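Local coordinates for CymD (Pseudomonas putida, PDB 6Z34), which forms a FadL-family outer-membrane channel that takes up monoaromatic hydrocarbons during their biodegradation, by lateral diffusion, at residues T162-Q174 / E197-R209. Numbering follows the deposited sequence.
Sequences TSVNLGLLLDTTQ and ELSAGYLSADNHR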
loop_
_atom_site.group_PDB
_atom_site.type_symbol
_atom_site.label_atom_id
_atom_site.label_comp_id
_atom_site.label_asym_id
_atom_site.label_seq_id
_atom_site.Cartn_x
_atom_site.Cartn_y
_atom_site.Cartn_z
ATOM N N THR A 162 7.712 3.979 -6.953
ATOM C CA THR A 162 7.433 4.641 -5.686
ATOM C C THR A 162 7.690 6.129 -5.838
ATOM O O THR A 162 8.749 6.526 -6.337
ATOM C CB THR A 162 8.327 4.094 -4.574
ATOM O OG1 THR A 162 8.055 2.715 -4.399
ATOM C CG2 THR A 162 8.078 4.836 -3.272
ATOM N N SER A 163 6.745 6.947 -5.388
ATOM C CA SER A 163 6.872 8.398 -5.454
ATOM C C SER A 163 6.479 8.991 -4.108
ATOM O O SER A 163 5.450 8.605 -3.541
ATOM C CB SER A 163 5.988 8.960 -6.570
ATOM O OG SER A 163 6.291 10.308 -6.868
ATOM N N VAL A 164 7.287 9.918 -3.585
ATOM C CA VAL A 164 6.960 10.591 -2.325
ATOM C C VAL A 164 7.088 12.101 -2.487
ATOM O O VAL A 164 8.091 12.596 -3.016
ATOM C CB VAL A 164 7.817 10.084 -1.146
ATOM C CG1 VAL A 164 9.259 10.347 -1.378
ATOM C CG2 VAL A 164 7.376 10.719 0.171
ATOM N N ASN A 165 6.035 12.818 -2.092
ATOM C CA ASN A 165 6.047 14.251 -1.841
ATOM C C ASN A 165 6.135 14.450 -0.336
ATOM O O ASN A 165 5.482 13.736 0.429
ATOM C CB ASN A 165 4.777 14.937 -2.371
ATOM C CG ASN A 165 4.684 14.943 -3.885
ATOM O OD1 ASN A 165 5.683 14.793 -4.588
ATOM N ND2 ASN A 165 3.475 15.155 -4.397
ATOM N N LEU A 166 6.952 15.403 0.096
ATOM C CA LEU A 166 7.143 15.559 1.529
ATOM C C LEU A 166 7.465 16.998 1.862
ATOM O O LEU A 166 7.950 17.766 1.022
ATOM C CB LEU A 166 8.248 14.639 2.062
ATOM C CG LEU A 166 9.708 14.855 1.648
ATOM C CD1 LEU A 166 10.483 15.933 2.423
ATOM C CD2 LEU A 166 10.397 13.517 1.762
ATOM N N GLY A 167 7.190 17.332 3.122
ATOM C CA GLY A 167 7.596 18.566 3.763
ATOM C C GLY A 167 8.056 18.243 5.168
ATOM O O GLY A 167 7.441 17.430 5.863
ATOM N N LEU A 168 9.143 18.863 5.605
ATOM C CA LEU A 168 9.738 18.490 6.881
ATOM C C LEU A 168 10.278 19.752 7.536
ATOM O O LEU A 168 11.196 20.381 7.006
ATOM C CB LEU A 168 10.834 17.450 6.679
ATOM C CG LEU A 168 11.655 17.191 7.939
ATOM C CD1 LEU A 168 10.822 16.453 8.956
ATOM C CD2 LEU A 168 12.914 16.410 7.617
ATOM N N LEU A 169 9.699 20.125 8.671
ATOM C CA LEU A 169 10.121 21.303 9.416
ATOM C C LEU A 169 11.031 20.877 10.558
ATOM O O LEU A 169 10.686 19.987 11.343
ATOM C CB LEU A 169 8.919 22.080 9.958
ATOM C CG LEU A 169 9.148 23.535 10.387
ATOM C CD1 LEU A 169 9.817 23.651 11.766
ATOM C CD2 LEU A 169 9.949 24.298 9.329
ATOM N N LEU A 170 12.185 21.527 10.652
ATOM C CA LEU A 170 13.157 21.247 11.698
ATOM C C LEU A 170 13.574 22.559 12.340
ATOM O O LEU A 170 14.197 23.405 11.689
ATOM C CB LEU A 170 14.362 20.499 11.139
ATOM C CG LEU A 170 14.027 19.026 10.894
ATOM C CD1 LEU A 170 15.291 18.273 10.552
ATOM C CD2 LEU A 170 13.337 18.412 12.109
ATOM N N ASP A 171 13.230 22.720 13.613
ATOM C CA ASP A 171 13.550 23.931 14.342
ATOM C C ASP A 171 15.011 23.910 14.786
ATOM O O ASP A 171 15.725 22.909 14.652
ATOM C CB ASP A 171 12.601 24.105 15.531
ATOM C CG ASP A 171 13.110 23.451 16.802
ATOM O OD1 ASP A 171 13.620 22.317 16.741
ATOM O OD2 ASP A 171 12.999 24.082 17.877
ATOM N N THR A 172 15.445 25.049 15.330
ATOM C CA THR A 172 16.847 25.223 15.686
ATOM C C THR A 172 17.284 24.242 16.765
ATOM O O THR A 172 18.409 23.728 16.728
ATOM C CB THR A 172 17.090 26.653 16.151
ATOM O OG1 THR A 172 18.371 26.708 16.770
ATOM C CG2 THR A 172 16.021 27.082 17.151
ATOM N N THR A 173 16.419 23.983 17.747
ATOM C CA THR A 173 16.757 22.989 18.760
ATOM C C THR A 173 16.916 21.605 18.142
ATOM O O THR A 173 17.891 20.902 18.435
ATOM C CB THR A 173 15.699 22.990 19.863
ATOM O OG1 THR A 173 15.842 24.186 20.644
ATOM C CG2 THR A 173 15.857 21.774 20.764
ATOM N N GLN A 174 15.992 21.216 17.253
ATOM C CA GLN A 174 16.044 19.881 16.655
ATOM C C GLN A 174 17.318 19.689 15.842
ATOM O O GLN A 174 17.970 18.642 15.933
ATOM C CB GLN A 174 14.814 19.647 15.786
ATOM C CG GLN A 174 13.550 19.312 16.559
ATOM C CD GLN A 174 12.292 19.875 15.899
ATOM O OE1 GLN A 174 12.116 19.788 14.686
ATOM N NE2 GLN A 174 11.420 20.472 16.705
ATOM N N GLU A 197 18.968 35.188 13.443
ATOM C CA GLU A 197 17.691 34.861 14.079
ATOM C C GLU A 197 17.076 33.585 13.506
ATOM O O GLU A 197 15.850 33.433 13.478
ATOM C CB GLU A 197 16.709 36.032 13.964
ATOM C CG GLU A 197 15.608 36.059 15.016
ATOM C CD GLU A 197 16.084 36.557 16.370
ATOM O OE1 GLU A 197 15.405 36.262 17.375
ATOM O OE2 GLU A 197 17.132 37.234 16.436
ATOM N N LEU A 198 17.908 32.657 13.032
ATOM C CA LEU A 198 17.368 31.490 12.337
ATOM C C LEU A 198 16.430 30.723 13.262
ATOM O O LEU A 198 16.775 30.422 14.409
ATOM C CB LEU A 198 18.482 30.562 11.848
ATOM C CG LEU A 198 17.910 29.201 11.421
ATOM C CD1 LEU A 198 17.026 29.398 10.183
ATOM C CD2 LEU A 198 18.978 28.134 11.184
ATOM N N SER A 199 15.239 30.422 12.761
ATOM C CA SER A 199 14.191 29.786 13.543
ATOM C C SER A 199 13.854 28.368 13.098
ATOM O O SER A 199 13.524 27.527 13.938
ATOM C CB SER A 199 12.929 30.648 13.494
ATOM O OG SER A 199 11.782 29.832 13.647
ATOM N N ALA A 200 13.918 28.068 11.807
ATOM C CA ALA A 200 13.599 26.724 11.345
ATOM C C ALA A 200 14.088 26.552 9.919
ATOM O O ALA A 200 14.159 27.513 9.149
ATOM C CB ALA A 200 12.094 26.434 11.405
ATOM N N GLY A 201 14.425 25.313 9.586
ATOM C CA GLY A 201 14.649 24.912 8.212
ATOM C C GLY A 201 13.454 24.104 7.732
ATOM O O GLY A 201 12.912 23.284 8.470
ATOM N N TYR A 202 13.042 24.362 6.495
ATOM C CA TYR A 202 11.910 23.665 5.894
ATOM C C TYR A 202 12.371 22.962 4.624
ATOM O O TYR A 202 12.741 23.618 3.646
ATOM C CB TYR A 202 10.762 24.625 5.596
ATOM C CG TYR A 202 9.496 23.889 5.265
ATOM C CD1 TYR A 202 8.876 23.085 6.215
ATOM C CD2 TYR A 202 8.937 23.961 3.995
ATOM C CE1 TYR A 202 7.722 22.389 5.917
ATOM C CE2 TYR A 202 7.778 23.263 3.681
ATOM C CZ TYR A 202 7.176 22.480 4.646
ATOM O OH TYR A 202 6.025 21.786 4.354
ATOM N N LEU A 203 12.343 21.633 4.643
ATOM C CA LEU A 203 12.585 20.834 3.447
ATOM C C LEU A 203 11.259 20.548 2.761
ATOM O O LEU A 203 10.380 19.914 3.346
ATOM C CB LEU A 203 13.294 19.530 3.789
ATOM C CG LEU A 203 13.751 18.760 2.558
ATOM C CD1 LEU A 203 14.913 19.488 1.924
ATOM C CD2 LEU A 203 14.135 17.318 2.936
ATOM N N SER A 204 11.117 21.028 1.532
ATOM C CA SER A 204 9.895 20.920 0.751
ATOM C C SER A 204 10.217 20.168 -0.530
ATOM O O SER A 204 11.182 20.510 -1.221
ATOM C CB SER A 204 9.323 22.310 0.432
ATOM O OG SER A 204 8.181 22.211 -0.398
ATOM N N ALA A 205 9.425 19.132 -0.845
ATOM C CA ALA A 205 9.748 18.327 -2.027
ATOM C C ALA A 205 8.426 17.781 -2.565
ATOM O O ALA A 205 8.032 16.638 -2.310
ATOM C CB ALA A 205 10.748 17.218 -1.705
ATOM N N ASP A 206 7.744 18.620 -3.341
ATOM C CA ASP A 206 6.346 18.414 -3.692
ATOM C C ASP A 206 6.113 18.806 -5.147
ATOM O O ASP A 206 6.344 19.965 -5.518
ATOM C CB ASP A 206 5.453 19.238 -2.761
ATOM C CG ASP A 206 4.080 18.635 -2.576
ATOM O OD1 ASP A 206 3.672 17.800 -3.403
ATOM O OD2 ASP A 206 3.402 19.008 -1.599
ATOM N N ASN A 207 5.649 17.836 -5.955
ATOM C CA ASN A 207 5.201 18.085 -7.329
ATOM C C ASN A 207 4.179 19.212 -7.412
ATOM O O ASN A 207 4.156 19.963 -8.397
ATOM C CB ASN A 207 4.563 16.814 -7.928
ATOM C CG ASN A 207 5.585 15.782 -8.390
ATOM O OD1 ASN A 207 5.756 14.735 -7.759
ATOM N ND2 ASN A 207 6.253 16.061 -9.510
ATOM N N HIS A 208 3.310 19.329 -6.410
ATOM C CA HIS A 208 2.187 20.252 -6.480
ATOM C C HIS A 208 2.522 21.665 -6.024
ATOM O O HIS A 208 1.753 22.587 -6.316
ATOM C CB HIS A 208 1.021 19.717 -5.649
ATOM C CG HIS A 208 0.218 18.672 -6.354
ATOM N ND1 HIS A 208 -0.344 18.880 -7.596
ATOM C CD2 HIS A 208 -0.098 17.402 -6.005
ATOM C CE1 HIS A 208 -0.980 17.787 -7.977
ATOM N NE2 HIS A 208 -0.846 16.876 -7.029
ATOM N N ARG A 209 3.639 21.863 -5.322
ATOM C CA ARG A 209 4.020 23.193 -4.861
ATOM C C ARG A 209 5.168 23.795 -5.662
ATOM O O ARG A 209 5.344 25.015 -5.643
ATOM C CB ARG A 209 4.384 23.156 -3.365
ATOM C CG ARG A 209 3.234 22.688 -2.456
ATOM C CD ARG A 209 3.542 22.831 -0.970
ATOM N NE ARG A 209 3.786 24.215 -0.565
ATOM C CZ ARG A 209 2.866 25.029 -0.048
ATOM N NH1 ARG A 209 3.190 26.270 0.294
ATOM N NH2 ARG A 209 1.622 24.605 0.125
#
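L169 lies against the ring of Y202 in a non-hydrogen-bonded pair, its CD2 3.5 Å from Y202 CD1 near the ring plane, so the leucine meets an edge and the two side chains cross at about a right angle. The other methyl, L169 CD1, packs on A200 CB at 3.6 Å. With CG anti to the backbone N (chi1 -167°), the Y202 ring leans over the partner strand and carries its hydroxyl to G167, where OH comes within 3.6 Å of CA. A β-carbon at G167 would collide with that oxygen, so the glycine lets the tyrosine lie across the strand. The face with L166, L168 and L203 is aliphatic: L166 CD1 meets L203 CD2 obliquely at 3.9 Å. Between the two faces runs an antiparallel ladder, paired bonds joining L166 with A205, L168 with L203 and L170 with G201; the L170 N to G201 O bond is nearly straight (168°). At one end N165 OD1 takes a weak bond from N207 N at 3.3 Å. At the other, D171 N-caps the following helix: its OD1 accepts from Q174 N (2.7 Å), and Q174 OE1 weakly receives D171 N, completing a capping box. The Y202 hydroxyl bonds to the carbonyl O of E129, and D206 OD2 to Y131 OH. A leucine in place of Y202 would probably leave E129 O without this partner and open a gap over G167. Strand 151-171 runs between strands 131-146 and 198-229 where these strands project beyond the barrel, A205 touches A253 of strand 234-259 beyond, and helix 172-180 begins the connection, about half of it helical, that leads back to strand 198-229.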